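Local coordinates for protein L-asparagine oxygenase (Streptomyces coelicolor, PDB 2OG5) that catalyses the iron(II)- and 2-oxoglutarate-dependent 3-hydroxylation of L-asparagine to (2S,3S)-3-hydroxyasparagine, a building block of the calcium-dependent antibiotic, at residues L105-M110 and M193-R198; N182-H187 and A235-F240. All blocks are in the same frame, centred on the assembly; numbering follows the deposited sequence.

Contact 1. Residues L105-M110 and M193-R198; sequences LPVDSM and MLLCLR
Leu-195 points its side chain at the loop 105-110 from strand 191-196, in the mixed sheet of the jelly-roll core. Its CD1 lies 4.5 Å from CD1 of Leu-105 and 4.3 Å from CG1 of Val-107, so one methyl meets both residues loosely. Leu-105 and Leu-195 also both rest on Leu-301 of the neighbouring strand 301-305. Cys-196 adds backbone: its O sits 3.9 Å from Val-107 CG1. At Leu-197 the chain turns a corner. Leu-197 and Arg-198 form a classic beta bulge opposite Trp-326 of strand 326-333. The Leu-197 side chain leans back toward the loop, and its CD2 comes 3.7 Å from Val-107 CG1. Val-107 CG1 stands anti to its own carbonyl carbon (chi1 -70°), which turns this one methyl to Leu-195, Cys-196 and Leu-197 alike. Beyond the corner the link becomes polar. One water donates to Leu-197 O at 2.7 Å and is also bonded to Ser-109 OG, 2.8 Å away. A second water donates to Ser-109 O and accepts from Arg-198 NH2 at 3.2 Å. Arg-198 NH1 is held by Pro-113 O and Thr-115 OG1, further along the same loop. With no direct polar bond between them, the two segments rely on apolar packing at the buried end, while water joins their polar atoms at the outer end.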
ATOM      1  N   LEU A 105       7.461   9.768  11.993  1.00 24.60           N
ATOM      2  CA  LEU A 105       6.124  10.342  11.908  1.00 25.87           C
ATOM      3  C   LEU A 105       5.390  10.148  13.229  1.00 26.91           C
ATOM      4  O   LEU A 105       5.697   9.217  13.982  1.00 26.30           O
ATOM      5  CB  LEU A 105       5.340   9.721  10.748  1.00 25.58           C
ATOM      6  CG  LEU A 105       5.840  10.182   9.376  1.00 26.10           C
ATOM      7  CD1 LEU A 105       5.368   9.241   8.305  1.00 27.98           C
ATOM      8  CD2 LEU A 105       5.405  11.623   9.080  1.00 26.07           C
ATOM      9  N   PRO A 106       4.420  11.031  13.522  1.00 28.53           N
ATOM     10  CA  PRO A 106       3.774  10.957  14.826  1.00 29.88           C
ATOM     11  C   PRO A 106       2.785   9.809  14.905  1.00 31.28           C
ATOM     12  O   PRO A 106       1.963   9.636  14.004  1.00 31.64           O
ATOM     13  CB  PRO A 106       3.055  12.304  14.942  1.00 29.88           C
ATOM     14  CG  PRO A 106       2.792  12.712  13.539  1.00 29.28           C
ATOM     15  CD  PRO A 106       3.889  12.131  12.697  1.00 28.61           C
ATOM     16  N   VAL A 107       2.911   9.012  15.960  1.00 32.85           N
ATOM     17  CA  VAL A 107       1.927   7.997  16.305  1.00 34.20           C
ATOM     18  C   VAL A 107       1.742   8.042  17.819  1.00 35.29           C
ATOM     19  O   VAL A 107       2.684   8.342  18.567  1.00 35.65           O
ATOM     20  CB  VAL A 107       2.342   6.571  15.852  1.00 34.68           C
ATOM     21  CG1 VAL A 107       2.297   6.454  14.336  1.00 34.57           C
ATOM     22  CG2 VAL A 107       3.719   6.213  16.389  1.00 35.35           C
ATOM     23  N   ASP A 108       0.523   7.763  18.265  1.00 36.73           N
ATOM     24  CA  ASP A 108       0.147   7.952  19.667  1.00 36.96           C
ATOM     25  C   ASP A 108       0.464   6.703  20.506  1.00 37.48           C
ATOM     26  O   ASP A 108      -0.441   6.068  21.046  1.00 37.67           O
ATOM     27  CB  ASP A 108      -1.346   8.309  19.739  1.00 37.50           C
ATOM     28  CG  ASP A 108      -1.781   8.794  21.117  1.00 38.10           C
ATOM     29  OD1 ASP A 108      -0.917   9.083  21.985  1.00 40.75           O
ATOM     30  OD2 ASP A 108      -3.010   8.895  21.324  1.00 42.04           O
ATOM     31  N   SER A 109       1.751   6.369  20.620  1.00 37.74           N
ATOM     32  CA  SER A 109       2.182   5.120  21.271  1.00 37.64           C
ATOM     33  C   SER A 109       1.656   4.956  22.697  1.00 37.74           C
ATOM     34  O   SER A 109       1.263   3.853  23.090  1.00 38.16           O
ATOM     35  CB  SER A 109       3.716   4.985  21.261  1.00 38.00           C
ATOM     36  OG  SER A 109       4.182   4.448  20.026  1.00 38.35           O
ATOM     37  N   MET A 110       1.647   6.044  23.462  1.00 37.41           N
ATOM     38  CA  MET A 110       1.125   6.020  24.828  1.00 36.82           C
ATOM     39  C   MET A 110      -0.389   5.823  24.825  1.00 36.48           C
ATOM     40  O   MET A 110      -0.936   5.146  25.701  1.00 37.11           O
ATOM     41  CB  MET A 110       1.476   7.320  25.563  1.00 37.21           C
ATOM     42  N   MET A 193       0.285   2.892   0.963  1.00 18.11           N
ATOM     43  CA  MET A 193       0.966   3.444   2.133  1.00 18.29           C
ATOM     44  C   MET A 193       0.663   2.606   3.353  1.00 18.18           C
ATOM     45  O   MET A 193      -0.500   2.294   3.615  1.00 18.15           O
ATOM     46  CB  MET A 193       0.510   4.881   2.383  1.00 18.52           C
ATOM     47  CG  MET A 193       0.747   5.779   1.190  1.00 19.11           C
ATOM     48  SD  MET A 193       0.541   7.528   1.574  1.00 20.75           S
ATOM     49  CE  MET A 193      -1.180   7.543   2.001  1.00 19.56           C
ATOM     50  N   LEU A 194       1.717   2.250   4.094  1.00 18.59           N
ATOM     51  CA  LEU A 194       1.604   1.458   5.304  1.00 18.50           C
ATOM     52  C   LEU A 194       2.273   2.203   6.455  1.00 18.40           C
ATOM     53  O   LEU A 194       3.500   2.382   6.447  1.00 18.45           O
ATOM     54  CB  LEU A 194       2.304   0.124   5.098  1.00 18.68           C
ATOM     55  CG  LEU A 194       1.686  -0.803   4.054  1.00 19.73           C
ATOM     56  CD1 LEU A 194       2.640  -1.957   3.738  1.00 22.59           C
ATOM     57  CD2 LEU A 194       0.349  -1.309   4.560  1.00 22.25           C
ATOM     58  N   LEU A 195       1.468   2.656   7.413  1.00 18.17           N
ATOM     59  CA  LEU A 195       1.971   3.350   8.602  1.00 18.19           C
ATOM     60  C   LEU A 195       2.014   2.366   9.762  1.00 18.49           C
ATOM     61  O   LEU A 195       0.998   1.761  10.106  1.00 18.04           O
ATOM     62  CB  LEU A 195       1.069   4.534   8.961  1.00 18.33           C
ATOM     63  CG  LEU A 195       1.399   5.334  10.223  1.00 18.61           C
ATOM     64  CD1 LEU A 195       2.756   6.045  10.094  1.00 21.16           C
ATOM     65  CD2 LEU A 195       0.272   6.313  10.529  1.00 19.64           C
ATOM     66  N   CYS A 196       3.182   2.222  10.377  1.00 18.95           N
ATOM     67  CA  CYS A 196       3.326   1.288  11.484  1.00 18.87           C
ATOM     68  C   CYS A 196       2.937   1.948  12.802  1.00 19.02           C
ATOM     69  O   CYS A 196       3.505   2.965  13.192  1.00 18.76           O
ATOM     70  CB  CYS A 196       4.756   0.777  11.565  1.00 19.10           C
ATOM     71  SG  CYS A 196       5.034  -0.344  12.956  1.00 20.46           S
ATOM     72  N   LEU A 197       1.961   1.355  13.477  1.00 19.56           N
ATOM     73  CA  LEU A 197       1.559   1.795  14.810  1.00 19.75           C
ATOM     74  C   LEU A 197       2.259   0.989  15.900  1.00 20.17           C
ATOM     75  O   LEU A 197       2.659   1.527  16.926  1.00 20.22           O
ATOM     76  CB  LEU A 197       0.047   1.659  14.977  1.00 20.67           C
ATOM     77  CG  LEU A 197      -0.829   2.523  14.069  1.00 22.30           C
ATOM     78  CD1 LEU A 197      -2.296   2.336  14.428  1.00 22.65           C
ATOM     79  CD2 LEU A 197      -0.454   3.994  14.114  1.00 24.82           C
ATOM     80  N   ARG A 198       2.390  -0.309  15.664  1.00 19.74           N
ATOM     81  CA  ARG A 198       3.019  -1.209  16.622  1.00 19.78           C
ATOM     82  C   ARG A 198       3.789  -2.244  15.809  1.00 19.79           C
ATOM     83  O   ARG A 198       3.234  -2.850  14.896  1.00 20.08           O
ATOM     84  CB  ARG A 198       1.938  -1.860  17.485  1.00 20.27           C
ATOM     85  CG  ARG A 198       2.440  -2.741  18.592  1.00 20.27           C
ATOM     86  CD  ARG A 198       1.317  -3.148  19.533  1.00 20.20           C
ATOM     87  NE  ARG A 198       0.937  -2.066  20.448  1.00 21.52           N
ATOM     88  CZ  ARG A 198      -0.309  -1.667  20.705  1.00 20.32           C
ATOM     89  NH1 ARG A 198      -1.358  -2.237  20.125  1.00 20.40           N
ATOM     90  NH2 ARG A 198      -0.504  -0.690  21.576  1.00 22.03           N
TER
HETATM   91  O   HOH W   1       3.379   1.843  19.493  1.00 35.31           O
HETATM   92  O   HOH W   2       2.059   1.229  21.945  1.00 47.83           O

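Contact 2. Residues N182-H187 and A235-F240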
ATOM      1  N   ASN A 182      -4.521  -5.183  -5.631  1.00 20.38           N
ATOM      2  CA  ASN A 182      -5.725  -5.199  -6.452  1.00 20.96           C
ATOM      3  C   ASN A 182      -5.373  -5.234  -7.934  1.00 20.56           C
ATOM      4  O   ASN A 182      -5.914  -4.474  -8.736  1.00 21.31           O
ATOM      5  CB  ASN A 182      -6.653  -4.006  -6.120  1.00 21.95           C
ATOM      6  CG  ASN A 182      -7.147  -4.028  -4.669  1.00 25.75           C
ATOM      7  OD1 ASN A 182      -7.562  -2.994  -4.115  1.00 31.48           O
ATOM      8  ND2 ASN A 182      -7.096  -5.198  -4.044  1.00 28.93           N
ATOM      9  N   ALA A 183      -4.472  -6.156  -8.287  1.00 20.73           N
ATOM     10  CA  ALA A 183      -3.931  -6.265  -9.641  1.00 20.98           C
ATOM     11  C   ALA A 183      -5.019  -6.382 -10.709  1.00 21.44           C
ATOM     12  O   ALA A 183      -4.861  -5.871 -11.818  1.00 22.14           O
ATOM     13  CB  ALA A 183      -2.958  -7.461  -9.741  1.00 20.96           C
ATOM     14  N   PHE A 184      -6.123  -7.043 -10.374  1.00 21.32           N
ATOM     15  CA  PHE A 184      -7.238  -7.222 -11.308  1.00 21.46           C
ATOM     16  C   PHE A 184      -7.913  -5.921 -11.730  1.00 21.77           C
ATOM     17  O   PHE A 184      -8.584  -5.889 -12.757  1.00 22.59           O
ATOM     18  CB  PHE A 184      -8.307  -8.123 -10.674  1.00 22.34           C
ATOM     19  CG  PHE A 184      -9.149  -7.428  -9.623  1.00 23.58           C
ATOM     20  CD1 PHE A 184     -10.400  -6.917  -9.945  1.00 24.62           C
ATOM     21  CD2 PHE A 184      -8.694  -7.284  -8.317  1.00 24.73           C
ATOM     22  CE1 PHE A 184     -11.173  -6.267  -8.971  1.00 24.98           C
ATOM     23  CE2 PHE A 184      -9.469  -6.642  -7.350  1.00 24.90           C
ATOM     24  CZ  PHE A 184     -10.702  -6.139  -7.683  1.00 24.74           C
ATOM     25  N   HIS A 185      -7.791  -4.873 -10.919  1.00 20.97           N
ATOM     26  CA  HIS A 185      -8.658  -3.696 -11.063  1.00 21.01           C
ATOM     27  C   HIS A 185      -8.036  -2.618 -11.948  1.00 21.17           C
ATOM     28  O   HIS A 185      -6.863  -2.272 -11.791  1.00 20.08           O
ATOM     29  CB  HIS A 185      -8.963  -3.145  -9.673  1.00 21.05           C
ATOM     30  CG  HIS A 185     -10.185  -2.284  -9.605  1.00 21.05           C
ATOM     31  ND1 HIS A 185     -10.275  -1.064 -10.241  1.00 21.37           N
ATOM     32  CD2 HIS A 185     -11.348  -2.444  -8.929  1.00 23.24           C
ATOM     33  CE1 HIS A 185     -11.453  -0.521  -9.984  1.00 22.75           C
ATOM     34  NE2 HIS A 185     -12.122  -1.335  -9.184  1.00 23.60           N
ATOM     35  N   GLU A 186      -8.839  -2.097 -12.873  1.00 22.26           N
ATOM     36  CA  GLU A 186      -8.427  -1.018 -13.778  1.00 22.97           C
ATOM     37  C   GLU A 186      -7.911   0.213 -13.039  1.00 22.26           C
ATOM     38  O   GLU A 186      -7.008   0.896 -13.518  1.00 22.92           O
ATOM     39  CB  GLU A 186      -9.612  -0.618 -14.672  1.00 23.47           C
ATOM     40  CG  GLU A 186      -9.350   0.550 -15.617  1.00 25.21           C
ATOM     41  CD  GLU A 186     -10.574   0.976 -16.424  1.00 27.83           C
ATOM     42  OE1 GLU A 186     -11.679   0.399 -16.239  1.00 32.86           O
ATOM     43  OE2 GLU A 186     -10.419   1.921 -17.231  1.00 35.11           O
ATOM     44  N   HIS A 187      -8.504   0.500 -11.884  1.00 21.32           N
ATOM     45  CA  HIS A 187      -8.134   1.657 -11.071  1.00 20.64           C
ATOM     46  C   HIS A 187      -7.516   1.225  -9.760  1.00 20.25           C
ATOM     47  O   HIS A 187      -7.747   1.830  -8.717  1.00 19.20           O
ATOM     48  CB  HIS A 187      -9.357   2.541 -10.834  1.00 21.02           C
ATOM     49  CG  HIS A 187      -9.912   3.112 -12.092  1.00 20.81           C
ATOM     50  ND1 HIS A 187      -9.182   3.947 -12.903  1.00 22.46           N
ATOM     51  CD2 HIS A 187     -11.123   2.974 -12.682  1.00 24.19           C
ATOM     52  CE1 HIS A 187      -9.911   4.289 -13.950  1.00 24.79           C
ATOM     53  NE2 HIS A 187     -11.094   3.709 -13.841  1.00 25.14           N
ATOM     54  N   ALA A 235      -8.332 -12.954 -12.331  1.00 31.06           N
ATOM     55  CA  ALA A 235      -9.771 -12.749 -12.137  1.00 32.16           C
ATOM     56  C   ALA A 235     -10.014 -11.963 -10.851  1.00 33.27           C
ATOM     57  O   ALA A 235      -9.201 -12.042  -9.922  1.00 33.48           O
ATOM     58  CB  ALA A 235     -10.513 -14.085 -12.106  1.00 32.42           C
ATOM     59  N   PRO A 236     -11.122 -11.191 -10.798  1.00 34.59           N
ATOM     60  CA  PRO A 236     -11.401 -10.446  -9.571  1.00 35.35           C
ATOM     61  C   PRO A 236     -11.695 -11.401  -8.428  1.00 36.20           C
ATOM     62  O   PRO A 236     -12.148 -12.524  -8.674  1.00 36.92           O
ATOM     63  CB  PRO A 236     -12.660  -9.638  -9.912  1.00 35.33           C
ATOM     64  CG  PRO A 236     -12.817  -9.706 -11.387  1.00 35.16           C
ATOM     65  CD  PRO A 236     -12.164 -10.979 -11.819  1.00 34.63           C
ATOM     66  N   PRO A 237     -11.455 -10.968  -7.186  1.00 37.19           N
ATOM     67  CA  PRO A 237     -11.838 -11.826  -6.072  1.00 37.71           C
ATOM     68  C   PRO A 237     -13.359 -11.988  -6.023  1.00 38.26           C
ATOM     69  O   PRO A 237     -14.083 -11.127  -6.529  1.00 38.41           O
ATOM     70  CB  PRO A 237     -11.330 -11.061  -4.842  1.00 37.78           C
ATOM     71  CG  PRO A 237     -10.381 -10.030  -5.369  1.00 37.64           C
ATOM     72  CD  PRO A 237     -10.850  -9.705  -6.736  1.00 36.95           C
ATOM     73  N   PRO A 238     -13.852 -13.089  -5.429  1.00 39.19           N
ATOM     74  CA  PRO A 238     -15.300 -13.302  -5.305  1.00 39.19           C
ATOM     75  C   PRO A 238     -16.100 -12.125  -4.697  1.00 39.47           C
ATOM     76  O   PRO A 238     -17.249 -11.917  -5.084  1.00 39.27           O
ATOM     77  CB  PRO A 238     -15.388 -14.551  -4.422  1.00 39.64           C
ATOM     78  CG  PRO A 238     -14.119 -15.274  -4.654  1.00 39.69           C
ATOM     79  CD  PRO A 238     -13.081 -14.220  -4.879  1.00 39.20           C
ATOM     80  N   SER A 239     -15.493 -11.368  -3.778  1.00 39.56           N
ATOM     81  CA  SER A 239     -16.143 -10.205  -3.136  1.00 39.76           C
ATOM     82  C   SER A 239     -16.563  -9.079  -4.091  1.00 39.94           C
ATOM     83  O   SER A 239     -17.521  -8.339  -3.803  1.00 39.25           O
ATOM     84  CB  SER A 239     -15.224  -9.616  -2.052  1.00 40.02           C
ATOM     85  OG  SER A 239     -15.023 -10.539  -0.990  1.00 40.84           O
ATOM     86  N   PHE A 240     -15.845  -8.945  -5.212  1.00 40.03           N
ATOM     87  CA  PHE A 240     -16.137  -7.925  -6.230  1.00 40.51           C
ATOM     88  C   PHE A 240     -17.144  -8.418  -7.276  1.00 41.21           C
ATOM     89  O   PHE A 240     -17.135  -7.958  -8.422  1.00 41.49           O
ATOM     90  CB  PHE A 240     -14.838  -7.469  -6.924  1.00 40.05           C
ATOM     91  CG  PHE A 240     -13.988  -6.552  -6.090  1.00 39.67           C
ATOM     92  CD1 PHE A 240     -13.963  -5.182  -6.339  1.00 39.58           C
ATOM     93  CD2 PHE A 240     -13.205  -7.055  -5.060  1.00 39.56           C
ATOM     94  CE1 PHE A 240     -13.174  -4.335  -5.567  1.00 39.34           C
ATOM     95  CE2 PHE A 240     -12.409  -6.216  -4.286  1.00 39.43           C
ATOM     96  CZ  PHE A 240     -12.394  -4.853  -4.541  1.00 39.55           C
TER
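Phe-184 and Phe-240 form a T-shaped (edge-to-face) stack between two loops of this clavaminate synthase-family jelly roll. The planes stand at 69° and the centroids are 4.8 Å apart. Phe-184 supplies the edge: its CZ lies over the centre of the Phe-240 ring, 3.7 Å from Phe-240 CD1. Phe-184 sits third in a type I beta turn from Asn-182 to His-185. Its CG lies between the backbone N and the carbonyl carbon (chi1 76°), which carries the ring out to the proline loop. There Pro-236 and Pro-237 cover one face. Pro-237 CD stands 3.6 Å from the centroid of the Phe-184 ring, and Pro-236 CA is the second CH-pi donor to the same face. Pro-236 also reaches the rim, with CB 3.5 Å from Phe-184 CD1. On the opposite face lies CB of His-185, the next residue in the turn. The Phe-184 ring is therefore held between the prolines and its own turn, with its far edge against Phe-240. Phe-240 also touches Phe-146 and Pro-148, and its side chain is about 4 Å from that of Glu-149, which binds L-asparagine. The His-185 ring has Phe-184 CZ near its plane at one edge and makes an edge-to-face pair with Phe-146. His-187 N helps fix its rotation, donating to His-185 ND1 at 2.9 Å, 2° out of the ring plane.

How the contacts relate
Contact 1 and contact 2 lie on opposite sides of the chain's centre, with their own centres 29 Å apart and nearest atoms about 11 Å apart. Their segments alternate along the chain: the loop 182-187 leads into the strand that carries 193-198. The two contacts lie near different binding residues of the active site. At contact 1, the Cys-196 side chain is about 6 Å from that of Arg-325, which binds 2-oxoglutarate. Contact 2 is near the substrate residues. It includes Asn-182, which binds L-asparagine, and the Phe-184 side chain is about 11 Å from the sodium ion held by His-179, Glu-181 and His-311, the residues that bind iron.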